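Side-chain contacts in glucose-6-phosphate isomerase (Plasmodium falciparum, PDB 3QKI), which probably catalyses the reversible interconversion of alpha-D-glucose 6-phosphate and beta-D-fructose 6-phosphate, an early step of glycolysis: residues R221-V226 with N232-N237; V169-I174 with I321-I326; K266-K271 with E276-H281; T181-E186 with L528-Y533. One frame throughout, in Å; residues are numbered along the deposited sequence. Where two conformers were deposited one is given.

Interaction 1 of 4, residues R221-V226 with N232-N237; sequences RFLANV and NRAIQN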
loop_
_atom_site.group_PDB
_atom_site.type_symbol
_atom_site.label_atom_id
_atom_site.label_comp_id
_atom_site.label_asym_id
_atom_site.label_seq_id
_atom_site.Cartn_x
_atom_site.Cartn_y
_atom_site.Cartn_z
ATOM N N ARG A 221 5.269 -4.453 -17.953
ATOM C CA ARG A 221 4.584 -5.225 -16.907
ATOM C C ARG A 221 5.619 -5.797 -15.934
ATOM O O ARG A 221 6.741 -6.129 -16.340
ATOM C CB ARG A 221 3.746 -6.368 -17.532
ATOM C CG ARG A 221 2.794 -5.891 -18.628
ATOM C CD ARG A 221 1.367 -5.833 -18.162
ATOM N NE ARG A 221 0.433 -5.361 -19.196
ATOM C CZ ARG A 221 -0.409 -6.127 -19.882
ATOM N NH1 ARG A 221 -0.428 -7.441 -19.698
ATOM N NH2 ARG A 221 -1.259 -5.582 -20.741
ATOM N N PHE A 222 5.259 -5.896 -14.644
ATOM C CA PHE A 222 6.137 -6.449 -13.597
ATOM C C PHE A 222 5.542 -7.751 -13.075
ATOM O O PHE A 222 4.443 -7.750 -12.528
ATOM C CB PHE A 222 6.383 -5.438 -12.478
ATOM C CG PHE A 222 7.094 -4.201 -12.960
ATOM C CD1 PHE A 222 6.372 -3.071 -13.348
ATOM C CD2 PHE A 222 8.485 -4.165 -13.037
ATOM C CE1 PHE A 222 7.021 -1.942 -13.838
ATOM C CE2 PHE A 222 9.139 -3.034 -13.536
ATOM C CZ PHE A 222 8.403 -1.922 -13.922
ATOM N N LEU A 223 6.241 -8.873 -13.329
ATOM C CA LEU A 223 5.789 -10.178 -12.892
ATOM C C LEU A 223 6.635 -10.482 -11.665
ATOM O O LEU A 223 7.810 -10.866 -11.769
ATOM C CB LEU A 223 5.927 -11.233 -14.011
ATOM C CG LEU A 223 5.629 -12.677 -13.623
ATOM C CD1 LEU A 223 4.278 -12.805 -12.910
ATOM C CD2 LEU A 223 5.703 -13.582 -14.836
ATOM N N ALA A 224 6.041 -10.216 -10.486
ATOM C CA ALA A 224 6.727 -10.325 -9.210
ATOM C C ALA A 224 6.252 -11.441 -8.324
ATOM O O ALA A 224 7.070 -12.110 -7.713
ATOM C CB ALA A 224 6.665 -9.000 -8.475
ATOM N N ASN A 225 4.950 -11.675 -8.263
ATOM C CA ASN A 225 4.416 -12.726 -7.404
ATOM C C ASN A 225 4.548 -14.115 -8.037
ATOM O O ASN A 225 4.313 -14.267 -9.236
ATOM C CB ASN A 225 2.924 -12.413 -7.106
ATOM C CG ASN A 225 2.425 -12.958 -5.814
ATOM O OD1 ASN A 225 2.816 -14.039 -5.383
ATOM N ND2 ASN A 225 1.485 -12.255 -5.205
ATOM N N VAL A 226 4.893 -15.133 -7.235
ATOM C CA VAL A 226 4.960 -16.520 -7.701
ATOM C C VAL A 226 3.506 -17.039 -7.927
ATOM O O VAL A 226 3.318 -18.063 -8.583
ATOM C CB VAL A 226 5.780 -17.445 -6.750
ATOM C CG1 VAL A 226 5.032 -17.760 -5.456
ATOM C CG2 VAL A 226 6.213 -18.724 -7.456
ATOM N N ASN A 232 -1.031 -14.459 -15.137
ATOM C CA ASN A 232 -2.237 -14.080 -15.852
ATOM C C ASN A 232 -2.286 -12.579 -16.128
ATOM O O ASN A 232 -2.573 -12.158 -17.259
ATOM C CB ASN A 232 -3.478 -14.540 -15.080
ATOM C CG ASN A 232 -4.741 -14.597 -15.907
ATOM O OD1 ASN A 232 -4.748 -14.381 -17.129
ATOM N ND2 ASN A 232 -5.819 -14.971 -15.272
ATOM N N ARG A 233 -1.987 -11.768 -15.108
ATOM C CA ARG A 233 -1.944 -10.308 -15.233
ATOM C C ARG A 233 -0.819 -9.878 -16.170
ATOM O O ARG A 233 -1.017 -9.005 -17.017
ATOM C CB ARG A 233 -1.755 -9.647 -13.854
ATOM C CG ARG A 233 -3.014 -9.751 -13.007
ATOM C CD ARG A 233 -2.824 -9.328 -11.580
ATOM N NE ARG A 233 -4.130 -9.357 -10.907
ATOM C CZ ARG A 233 -4.919 -8.308 -10.782
ATOM N NH1 ARG A 233 -4.492 -7.107 -11.137
ATOM N NH2 ARG A 233 -6.134 -8.443 -10.267
ATOM N N ALA A 234 0.345 -10.522 -16.057
ATOM C CA ALA A 234 1.484 -10.171 -16.917
ATOM C C ALA A 234 1.194 -10.403 -18.427
ATOM O O ALA A 234 1.494 -9.537 -19.228
ATOM C CB ALA A 234 2.729 -10.944 -16.485
ATOM N N ILE A 235 0.576 -11.542 -18.793
ATOM C CA ILE A 235 0.336 -11.922 -20.209
ATOM C C ILE A 235 -0.940 -11.410 -20.872
ATOM O O ILE A 235 -1.056 -11.496 -22.095
ATOM C CB ILE A 235 0.454 -13.433 -20.388
ATOM C CG1 ILE A 235 -0.664 -14.189 -19.599
ATOM C CG2 ILE A 235 1.856 -13.875 -20.015
ATOM C CD1 ILE A 235 -1.069 -15.418 -20.129
ATOM N N GLN A 236 -1.890 -10.902 -20.060
ATOM C CA GLN A 236 -3.173 -10.291 -20.445
ATOM C C GLN A 236 -3.083 -9.469 -21.750
ATOM O O GLN A 236 -2.421 -8.428 -21.706
ATOM C CB GLN A 236 -3.567 -9.337 -19.288
ATOM C CG GLN A 236 -4.763 -8.421 -19.551
ATOM C CD GLN A 236 -5.995 -9.000 -18.942
ATOM O OE1 GLN A 236 -6.352 -10.149 -19.198
ATOM N NE2 GLN A 236 -6.622 -8.244 -18.054
ATOM N N ASN A 237 -3.759 -9.872 -22.848
ATOM C CA ASN A 237 -3.809 -9.130 -24.128
ATOM C C ASN A 237 -2.447 -8.865 -24.793
ATOM O O ASN A 237 -2.324 -7.945 -25.607
ATOM C CB ASN A 237 -4.602 -7.815 -23.997
ATOM C CG ASN A 237 -6.052 -8.013 -23.688
ATOM O OD1 ASN A 237 -6.526 -7.574 -22.642
ATOM N ND2 ASN A 237 -6.778 -8.659 -24.605
#
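The guanidinium of Arg-221 works through its edge, which is turned to the backbone carbonyls of Ala-234 and Gln-236 at the end of helix 228-235. Both terminal nitrogens converge on Gln-236 O, at 3.0 Å from NH1 and 3.2 Å from NH2. This oxygen lies almost exactly in the guanidinium plane; NH1 reaches a lone pair in the carbonyl plane with a fairly straight N-H...O of 156°, whereas NH2 comes nearly in line with the C=O bond. NH1 also donates to Ala-234 O at 2.9 Å, but more bent (131°) and from above that carbonyl's plane. The bend at chi2 (-104°) carries the arm across the helix end, and NE is held by Asn-219. Alongside this polar grip, Leu-223 CB meets Ala-234 CB at 4.1 Å, joining the outermost strand 219-223 of the parallel sheet to the helix that follows it. Arg-233 leads away from the contact to the second subunit, meeting Asn-384 and Glu-186 there. The carbonyls at a helix C-terminus lie at the negative end of its dipole, so a cationic guanidinium there probably steadies both the last turn and its exit at Gln-236.

Interaction 2 of 4, residues V169-I174 with I321-I326; sequences VICIGI and ILPLSI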
loop_
_atom_site.group_PDB
_atom_site.type_symbol
_atom_site.label_atom_id
_atom_site.label_comp_id
_atom_site.label_asym_id
_atom_site.label_seq_id
_atom_site.Cartn_x
_atom_site.Cartn_y
_atom_site.Cartn_z
ATOM N N VAL A 169 7.331 -5.175 -22.587
ATOM C CA VAL A 169 8.439 -5.610 -21.747
ATOM C C VAL A 169 7.871 -6.240 -20.478
ATOM O O VAL A 169 7.152 -5.572 -19.728
ATOM C CB VAL A 169 9.438 -4.469 -21.430
ATOM C CG1 VAL A 169 10.612 -5.004 -20.634
ATOM C CG2 VAL A 169 9.930 -3.772 -22.703
ATOM N N ILE A 170 8.126 -7.523 -20.268
ATOM C CA ILE A 170 7.749 -8.193 -19.030
ATOM C C ILE A 170 9.023 -8.308 -18.179
ATOM O O ILE A 170 9.963 -8.999 -18.580
ATOM C CB ILE A 170 7.071 -9.575 -19.223
ATOM C CG1 ILE A 170 5.846 -9.485 -20.147
ATOM C CG2 ILE A 170 6.730 -10.214 -17.846
ATOM C CD1 ILE A 170 5.154 -10.831 -20.396
ATOM N N CYS A 171 9.074 -7.594 -17.037
ATOM C CA CYS A 171 10.193 -7.685 -16.084
ATOM C C CYS A 171 9.838 -8.732 -15.054
ATOM O O CYS A 171 8.806 -8.614 -14.390
ATOM C CB CYS A 171 10.491 -6.351 -15.417
ATOM S SG CYS A 171 11.011 -5.072 -16.560
ATOM N N ILE A 172 10.681 -9.767 -14.940
ATOM C CA ILE A 172 10.444 -10.849 -13.986
ATOM C C ILE A 172 11.497 -10.726 -12.902
ATOM O O ILE A 172 12.701 -10.816 -13.190
ATOM C CB ILE A 172 10.445 -12.239 -14.648
ATOM C CG1 ILE A 172 9.571 -12.284 -15.937
ATOM C CG2 ILE A 172 10.029 -13.320 -13.633
ATOM C CD1 ILE A 172 9.607 -13.622 -16.681
ATOM N N GLY A 173 11.042 -10.485 -11.680
ATOM C CA GLY A 173 11.916 -10.331 -10.522
ATOM C C GLY A 173 11.134 -10.104 -9.248
ATOM O O GLY A 173 9.973 -9.681 -9.298
ATOM N N ILE A 174 11.752 -10.416 -8.098
ATOM C CA ILE A 174 11.113 -10.239 -6.793
ATOM C C ILE A 174 11.825 -9.145 -5.989
ATOM O O ILE A 174 12.992 -8.834 -6.265
ATOM C CB ILE A 174 11.025 -11.581 -6.018
ATOM C CG1 ILE A 174 12.429 -12.092 -5.592
ATOM C CG2 ILE A 174 10.222 -12.651 -6.803
ATOM C CD1 ILE A 174 12.402 -13.218 -4.610
ATOM N N ILE A 321 18.229 0.291 -14.663
ATOM C CA ILE A 321 18.685 1.069 -15.823
ATOM C C ILE A 321 18.371 0.403 -17.164
ATOM O O ILE A 321 18.008 1.097 -18.096
ATOM C CB ILE A 321 20.122 1.646 -15.707
ATOM C CG1 ILE A 321 20.326 2.458 -14.386
ATOM C CG2 ILE A 321 20.499 2.501 -16.944
ATOM C CD1 ILE A 321 19.278 3.692 -14.083
ATOM N N LEU A 322 18.447 -0.924 -17.239
ATOM C CA LEU A 322 18.097 -1.594 -18.489
ATOM C C LEU A 322 16.597 -1.470 -18.856
ATOM O O LEU A 322 16.321 -0.857 -19.889
ATOM C CB LEU A 322 18.599 -3.037 -18.549
ATOM C CG LEU A 322 18.117 -3.840 -19.740
ATOM C CD1 LEU A 322 18.766 -3.357 -21.050
ATOM C CD2 LEU A 322 18.337 -5.283 -19.505
ATOM N N PRO A 323 15.602 -1.923 -18.047
ATOM C CA PRO A 323 14.206 -1.751 -18.479
ATOM C C PRO A 323 13.790 -0.286 -18.597
ATOM O O PRO A 323 13.035 0.039 -19.508
ATOM C CB PRO A 323 13.401 -2.502 -17.419
ATOM C CG PRO A 323 14.288 -2.513 -16.218
ATOM C CD PRO A 323 15.674 -2.670 -16.774
ATOM N N LEU A 324 14.321 0.601 -17.741
ATOM C CA LEU A 324 13.929 2.023 -17.809
ATOM C C LEU A 324 14.516 2.765 -19.021
ATOM O O LEU A 324 13.872 3.683 -19.528
ATOM C CB LEU A 324 14.226 2.764 -16.487
ATOM C CG LEU A 324 13.469 2.261 -15.225
ATOM C CD1 LEU A 324 14.172 2.740 -13.919
ATOM C CD2 LEU A 324 11.977 2.637 -15.269
ATOM N N SER A 325 15.728 2.376 -19.479
ATOM C CA SER A 325 16.326 2.948 -20.686
ATOM C C SER A 325 15.575 2.407 -21.920
ATOM O O SER A 325 15.447 3.122 -22.886
ATOM C CB SER A 325 17.805 2.583 -20.793
ATOM O OG SER A 325 18.560 3.215 -19.774
ATOM N N ILE A 326 15.041 1.190 -21.874
ATOM C CA ILE A 326 14.219 0.673 -22.988
ATOM C C ILE A 326 12.925 1.515 -23.053
ATOM O O ILE A 326 12.571 2.035 -24.111
ATOM C CB ILE A 326 13.928 -0.844 -22.876
ATOM C CG1 ILE A 326 15.213 -1.676 -23.146
ATOM C CG2 ILE A 326 12.765 -1.269 -23.836
ATOM C CD1 ILE A 326 15.163 -3.119 -22.657
#
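One layer of an alpha/beta/alpha sandwich is laid on its sheet here: Val-169 and Cys-171 of strand 168-172 meet Ile-326 and Pro-323 of helix 318-328, residues that are all buried. The sulfur of Cys-171 approaches the pyrrolidine ring at its CB, with SG 3.6 Å from Pro-323 CB and 4.2 Å from Pro-323 CG. SG stands anti to its own carbonyl carbon (chi1 -63°), which extends it from the strand onto the proline. One helical turn after Pro-323, Ile-326 meets Val-169, two residues before Cys-171, through one methyl each, the two CG2 atoms 3.9 Å apart, the side chains crossing at a slant. Two residues of the strand thus face two positions of the helix spaced by three. Strand 168-172 lies inside the five-stranded parallel sheet, between 219-223 and 243-248, and helix 255-268 covers its other face, where Ile-172 packs on Ile-264. This sandwich is the sugar-isomerase (SIS) fold of the family; the side chain of Cys-171 is about 8 Å from that of Ser-177, which binds fructose 6-phosphate. Pro-323 has no N-H to give to the preceding turn, and the helix kinks there. Close by, Ile-321 O accepts both Ser-325 N (3.0 Å) and Ser-325 OG (2.8 Å), which arrive from opposite faces of the carbonyl plane.

Interaction 3 of 4, residues K266-K271 with E276-H281; sequences KWLSLK and ENLSKH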
loop_
_atom_site.group_PDB
_atom_site.type_symbol
_atom_site.label_atom_id
_atom_site.label_comp_id
_atom_site.label_asym_id
_atom_site.label_seq_id
_atom_site.Cartn_x
_atom_site.Cartn_y
_atom_site.Cartn_z
ATOM N N LYS A 266 7.584 -20.785 -21.397
ATOM C CA LYS A 266 6.570 -21.699 -21.921
ATOM C C LYS A 266 5.515 -20.892 -22.705
ATOM O O LYS A 266 5.149 -21.304 -23.801
ATOM C CB LYS A 266 5.885 -22.490 -20.788
ATOM C CG LYS A 266 6.752 -23.588 -20.185
ATOM C CD LYS A 266 6.569 -24.912 -20.873
ATOM C CE LYS A 266 7.653 -25.900 -20.485
ATOM N NZ LYS A 266 7.461 -26.441 -19.112
ATOM N N TRP A 267 5.069 -19.728 -22.171
ATOM C CA TRP A 267 4.104 -18.848 -22.843
ATOM C C TRP A 267 4.704 -18.316 -24.167
ATOM O O TRP A 267 4.019 -18.360 -25.198
ATOM C CB TRP A 267 3.679 -17.694 -21.920
ATOM C CG TRP A 267 2.857 -16.620 -22.585
ATOM C CD1 TRP A 267 1.531 -16.684 -22.919
ATOM C CD2 TRP A 267 3.312 -15.324 -22.993
ATOM N NE1 TRP A 267 1.136 -15.517 -23.522
ATOM C CE2 TRP A 267 2.202 -14.649 -23.556
ATOM C CE3 TRP A 267 4.563 -14.676 -22.969
ATOM C CZ2 TRP A 267 2.283 -13.332 -24.019
ATOM C CZ3 TRP A 267 4.645 -13.365 -23.434
ATOM C CH2 TRP A 267 3.517 -12.711 -23.961
ATOM N N LEU A 268 5.980 -17.838 -24.139
ATOM C CA LEU A 268 6.648 -17.373 -25.370
ATOM C C LEU A 268 6.693 -18.510 -26.420
ATOM O O LEU A 268 6.431 -18.259 -27.597
ATOM C CB LEU A 268 8.102 -16.899 -25.116
ATOM C CG LEU A 268 8.347 -15.544 -24.451
ATOM C CD1 LEU A 268 9.864 -15.326 -24.287
ATOM C CD2 LEU A 268 7.735 -14.383 -25.263
ATOM N N SER A 269 7.006 -19.748 -25.977
ATOM C CA SER A 269 7.158 -20.938 -26.827
ATOM C C SER A 269 5.864 -21.477 -27.436
ATOM O O SER A 269 5.912 -22.381 -28.261
ATOM C CB SER A 269 7.906 -22.045 -26.092
ATOM O OG SER A 269 9.196 -21.576 -25.742
ATOM N N LEU A 270 4.721 -20.927 -27.050
ATOM C CA LEU A 270 3.444 -21.288 -27.655
ATOM C C LEU A 270 3.440 -20.761 -29.103
ATOM O O LEU A 270 2.804 -21.358 -29.968
ATOM C CB LEU A 270 2.262 -20.682 -26.864
ATOM C CG LEU A 270 2.052 -21.228 -25.441
ATOM C CD1 LEU A 270 1.011 -20.436 -24.716
ATOM C CD2 LEU A 270 1.647 -22.695 -25.435
ATOM N N LYS A 271 4.196 -19.682 -29.363
ATOM C CA LYS A 271 4.296 -19.042 -30.679
ATOM C C LYS A 271 5.721 -19.005 -31.215
ATOM O O LYS A 271 5.888 -19.122 -32.424
ATOM C CB LYS A 271 3.738 -17.604 -30.635
ATOM C CG LYS A 271 2.246 -17.508 -30.309
ATOM C CD LYS A 271 1.516 -16.733 -31.403
ATOM C CE LYS A 271 0.865 -15.488 -30.896
ATOM N NZ LYS A 271 0.623 -14.514 -31.992
ATOM N N GLU A 276 16.817 -19.708 -31.581
ATOM C CA GLU A 276 17.449 -18.433 -31.928
ATOM C C GLU A 276 16.447 -17.285 -31.967
ATOM O O GLU A 276 16.830 -16.143 -31.738
ATOM C CB GLU A 276 18.275 -18.504 -33.224
ATOM N N ASN A 277 15.168 -17.578 -32.246
ATOM C CA ASN A 277 14.149 -16.529 -32.233
ATOM C C ASN A 277 13.754 -16.215 -30.794
ATOM O O ASN A 277 13.576 -15.048 -30.451
ATOM C CB ASN A 277 12.951 -16.929 -33.084
ATOM C CG ASN A 277 13.149 -16.717 -34.561
ATOM O OD1 ASN A 277 13.942 -15.865 -35.033
ATOM N ND2 ASN A 277 12.358 -17.436 -35.318
ATOM N N LEU A 278 13.682 -17.263 -29.945
ATOM C CA LEU A 278 13.399 -17.189 -28.525
ATOM C C LEU A 278 14.481 -16.321 -27.836
ATOM O O LEU A 278 14.126 -15.508 -26.983
ATOM C CB LEU A 278 13.338 -18.607 -27.955
ATOM C CG LEU A 278 12.461 -18.879 -26.729
ATOM C CD1 LEU A 278 11.016 -18.366 -26.923
ATOM C CD2 LEU A 278 12.440 -20.360 -26.412
ATOM N N SER A 279 15.779 -16.437 -28.247
ATOM C CA SER A 279 16.882 -15.648 -27.687
ATOM C C SER A 279 16.758 -14.156 -28.005
ATOM O O SER A 279 17.318 -13.333 -27.275
ATOM C CB SER A 279 18.242 -16.190 -28.131
ATOM O OG SER A 279 18.527 -15.857 -29.478
ATOM N N LYS A 280 16.020 -13.786 -29.080
ATOM C CA LYS A 280 15.830 -12.371 -29.410
ATOM C C LYS A 280 14.831 -11.742 -28.426
ATOM O O LYS A 280 14.888 -10.534 -28.202
ATOM C CB LYS A 280 15.289 -12.181 -30.830
ATOM C CG LYS A 280 16.190 -12.649 -31.932
ATOM C CD LYS A 280 15.461 -12.521 -33.236
ATOM C CE LYS A 280 16.238 -13.108 -34.382
ATOM N NZ LYS A 280 15.439 -13.066 -35.634
ATOM N N HIS A 281 13.944 -12.565 -27.826
ATOM C CA HIS A 281 12.874 -12.136 -26.913
ATOM C C HIS A 281 13.206 -12.240 -25.406
ATOM O O HIS A 281 12.347 -11.946 -24.561
ATOM C CB HIS A 281 11.585 -12.917 -27.241
ATOM C CG HIS A 281 10.966 -12.488 -28.547
ATOM N ND1 HIS A 281 9.775 -11.785 -28.586
ATOM C CD2 HIS A 281 11.400 -12.668 -29.817
ATOM C CE1 HIS A 281 9.530 -11.557 -29.870
ATOM N NE2 HIS A 281 10.470 -12.084 -30.648
#
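Leu-278 and Leu-268 carry the apolar part of this contact. Leu-278 extends its CD1 methyl over the base of Leu-268, 3.7 Å from Leu-268 CB, and the same methyl stands 4.2 Å from Leu-268 CD1. Leu-278 CG, anti to the backbone N (chi1 -152°, some way off the ideal 180°), throws both methyls across the gap between the segments. Leu-268 CD1 in turn touches His-281 at the root of its side chain, 4.2 Å from His-281 CB, while the imidazole leads elsewhere. A polar atom joins this apolar group: Ser-269 OG sits 3.5 Å from Leu-278 CD2, a van der Waals contact with a methyl; the hydroxyl's hydrogen-bond partner is Lys-265 O, four residues back. Polar bonds otherwise run within a segment or to the surroundings. Lys-280 NZ reaches Asn-277 OD1 at 3.2 Å, a bond within segment 276-281. Both imidazole nitrogens of His-281 are engaged, ND1 with Thr-243 O and NE2 with Cys-161 N, and its ring meets Phe-166 edge-to-face; these bonds fix the ring's rotation. The contact closes the turn where the chain leaves helix 255-268, passes through the short helix 275-278 and enters strand 282-285, within the beta-alpha-beta crossover from strand 243-248 to its parallel neighbour 282-285.

Interaction 4 of 4, residues T181-E186 with L528-Y533; sequences TEFVYE and LLLSLY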
loop_
_atom_site.group_PDB
_atom_site.type_symbol
_atom_site.label_atom_id
_atom_site.label_comp_id
_atom_site.label_asym_id
_atom_site.label_seq_id
_atom_site.Cartn_x
_atom_site.Cartn_y
_atom_site.Cartn_z
ATOM N N THR A 181 12.406 -0.126 -9.654
ATOM C CA THR A 181 12.092 0.042 -11.072
ATOM C C THR A 181 10.630 0.487 -11.260
ATOM O O THR A 181 10.397 1.448 -11.989
ATOM C CB THR A 181 12.390 -1.248 -11.843
ATOM O OG1 THR A 181 13.696 -1.691 -11.485
ATOM C CG2 THR A 181 12.270 -1.069 -13.373
ATOM N N GLU A 182 9.668 -0.210 -10.611
ATOM C CA GLU A 182 8.264 0.131 -10.758
ATOM C C GLU A 182 7.960 1.534 -10.220
ATOM O O GLU A 182 7.180 2.276 -10.843
ATOM C CB GLU A 182 7.327 -0.943 -10.166
ATOM C CG GLU A 182 5.869 -0.577 -10.425
ATOM C CD GLU A 182 4.879 -1.703 -10.264
ATOM O OE1 GLU A 182 5.063 -2.534 -9.349
ATOM O OE2 GLU A 182 3.904 -1.742 -11.045
ATOM N N PHE A 183 8.621 1.924 -9.119
ATOM C CA PHE A 183 8.463 3.278 -8.579
ATOM C C PHE A 183 8.840 4.275 -9.698
ATOM O O PHE A 183 8.036 5.132 -10.037
ATOM C CB PHE A 183 9.314 3.477 -7.286
ATOM C CG PHE A 183 10.005 4.828 -7.134
ATOM C CD1 PHE A 183 9.301 6.018 -7.296
ATOM C CD2 PHE A 183 11.364 4.905 -6.852
ATOM C CE1 PHE A 183 9.957 7.256 -7.234
ATOM C CE2 PHE A 183 12.004 6.145 -6.731
ATOM C CZ PHE A 183 11.295 7.309 -6.925
ATOM N N VAL A 184 10.046 4.147 -10.270
ATOM C CA VAL A 184 10.557 5.073 -11.300
ATOM C C VAL A 184 9.733 5.013 -12.581
ATOM O O VAL A 184 9.451 6.051 -13.168
ATOM C CB VAL A 184 12.083 4.919 -11.567
ATOM C CG1 VAL A 184 12.574 5.945 -12.604
ATOM C CG2 VAL A 184 12.885 5.056 -10.275
ATOM N N TYR A 185 9.325 3.813 -12.996
ATOM C CA TYR A 185 8.525 3.622 -14.180
ATOM C C TYR A 185 7.186 4.407 -14.090
ATOM O O TYR A 185 6.881 5.237 -14.947
ATOM C CB TYR A 185 8.292 2.121 -14.446
ATOM C CG TYR A 185 7.396 1.916 -15.640
ATOM C CD1 TYR A 185 7.835 2.234 -16.930
ATOM C CD2 TYR A 185 6.074 1.500 -15.480
ATOM C CE1 TYR A 185 6.988 2.135 -18.022
ATOM C CE2 TYR A 185 5.216 1.407 -16.568
ATOM C CZ TYR A 185 5.684 1.711 -17.838
ATOM O OH TYR A 185 4.875 1.541 -18.916
ATOM N N GLU A 186 6.417 4.151 -13.051
ATOM C CA GLU A 186 5.151 4.843 -12.835
ATOM C C GLU A 186 5.329 6.357 -12.618
ATOM O O GLU A 186 4.503 7.135 -13.086
ATOM C CB GLU A 186 4.384 4.196 -11.674
ATOM C CG GLU A 186 3.807 2.834 -12.037
ATOM C CD GLU A 186 2.755 2.847 -13.127
ATOM O OE1 GLU A 186 2.012 3.850 -13.248
ATOM O OE2 GLU A 186 2.693 1.857 -13.887
ATOM N N LEU A 528 17.138 12.708 -7.526
ATOM C CA LEU A 528 17.341 13.397 -6.244
ATOM C C LEU A 528 16.480 12.726 -5.146
ATOM O O LEU A 528 16.985 12.494 -4.052
ATOM C CB LEU A 528 16.925 14.875 -6.328
ATOM C CG LEU A 528 17.768 15.845 -7.121
ATOM C CD1 LEU A 528 17.117 17.210 -7.093
ATOM C CD2 LEU A 528 19.218 15.931 -6.575
ATOM N N LEU A 529 15.194 12.428 -5.455
ATOM C CA LEU A 529 14.244 11.798 -4.526
ATOM C C LEU A 529 14.700 10.379 -4.110
ATOM O O LEU A 529 14.667 10.062 -2.928
ATOM C CB LEU A 529 12.807 11.804 -5.098
ATOM C CG LEU A 529 11.688 11.208 -4.230
ATOM C CD1 LEU A 529 11.496 11.990 -2.934
ATOM C CD2 LEU A 529 10.366 11.155 -5.007
ATOM N N LEU A 530 15.122 9.549 -5.066
ATOM C CA LEU A 530 15.605 8.203 -4.764
ATOM C C LEU A 530 16.823 8.248 -3.854
ATOM O O LEU A 530 16.837 7.577 -2.818
ATOM C CB LEU A 530 15.959 7.402 -6.040
ATOM C CG LEU A 530 16.656 6.059 -5.772
ATOM C CD1 LEU A 530 15.698 5.042 -5.192
ATOM C CD2 LEU A 530 17.407 5.578 -6.955
ATOM N N SER A 531 17.833 9.050 -4.229
ATOM C CA SER A 531 19.072 9.125 -3.461
ATOM C C SER A 531 18.827 9.705 -2.070
ATOM O O SER A 531 19.454 9.262 -1.125
ATOM C CB SER A 531 20.150 9.889 -4.221
ATOM O OG SER A 531 21.261 10.152 -3.373
ATOM N N LEU A 532 17.903 10.660 -1.944
ATOM C CA LEU A 532 17.555 11.274 -0.673
ATOM C C LEU A 532 17.134 10.185 0.333
ATOM O O LEU A 532 17.623 10.185 1.456
ATOM C CB LEU A 532 16.429 12.324 -0.874
ATOM C CG LEU A 532 15.804 12.930 0.393
ATOM C CD1 LEU A 532 16.844 13.611 1.235
ATOM C CD2 LEU A 532 14.664 13.892 0.044
ATOM N N TYR A 533 16.259 9.253 -0.079
ATOM C CA TYR A 533 15.787 8.170 0.782
ATOM C C TYR A 533 16.837 7.075 0.984
ATOM O O TYR A 533 16.988 6.592 2.117
ATOM C CB TYR A 533 14.417 7.618 0.315
ATOM C CG TYR A 533 13.285 8.474 0.830
ATOM C CD1 TYR A 533 12.958 9.683 0.211
ATOM C CD2 TYR A 533 12.613 8.142 2.006
ATOM C CE1 TYR A 533 11.976 10.527 0.737
ATOM C CE2 TYR A 533 11.625 8.980 2.538
ATOM C CZ TYR A 533 11.300 10.162 1.891
ATOM O OH TYR A 533 10.322 10.991 2.403
#
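Phe-183 points its ring end at two consecutive leucines of helix 523-543, and the two leucines meet it differently. Leu-530 CD1 lies at the ring's edge, near its plane, 4.2 Å from Phe-183 CE2; Leu-529 CD2 approaches obliquely, 4.4 Å from Phe-183 CZ. These are loose van der Waals contacts among buried side chains. One ring face carries a methyl from the phenylalanine's own helix: Val-184 CG2 stands 3.7 Å above the plane, offset toward the rim. Phe-183 has chi1 at 141°, away from the staggered positions, which suggests that its surroundings hold the ring in a mildly strained setting. Leu-530, with CG anti to the backbone N (chi1 172°), extends CD1 toward that ring. Helix 179-197 follows strand 168-172 of the five-stranded parallel sheet, whereas helix 523-543 follows strand 513-518 of the mixed sheet; the contact therefore bridges the two alpha/beta halves of the isomerase, close to the centre of the chain. Helix 388-400 completes the cluster: Phe-388 meets the Phe-183 ring with the planes at about 60°, packs on Leu-529 and stands edge-to-face with Tyr-533. The same helix bears Gln-394, which belongs to the fructose 6-phosphate site and whose side chain is about 10 Å from that of Phe-183. Phe-336 of helix 330-349 touches both Val-184 and Leu-530.

Interactions 1 and 2 each set a strand of the five-stranded parallel sheet against a helix; interaction 3 joins two helix ends in the connection between two of its strands, and interaction 4 lies on the boundary with the mixed sheet. Chemistry follows position. Interactions 2 and 4 are buried and purely apolar; interaction 1, at the sheet's edge beside the second subunit, depends on charge and backbone carbonyls; interaction 3, though far from the chain's centre, is also largely buried and apolar, but ringed by polar anchors. Backbone bonds such as Leu-223 N to Cys-171 O unite interactions 1 and 2. Trp-267 touches Ile-235 and Ile-170, tying interaction 3 to both. Leu-324 packs on helix 179-197, joining interactions 2 and 4.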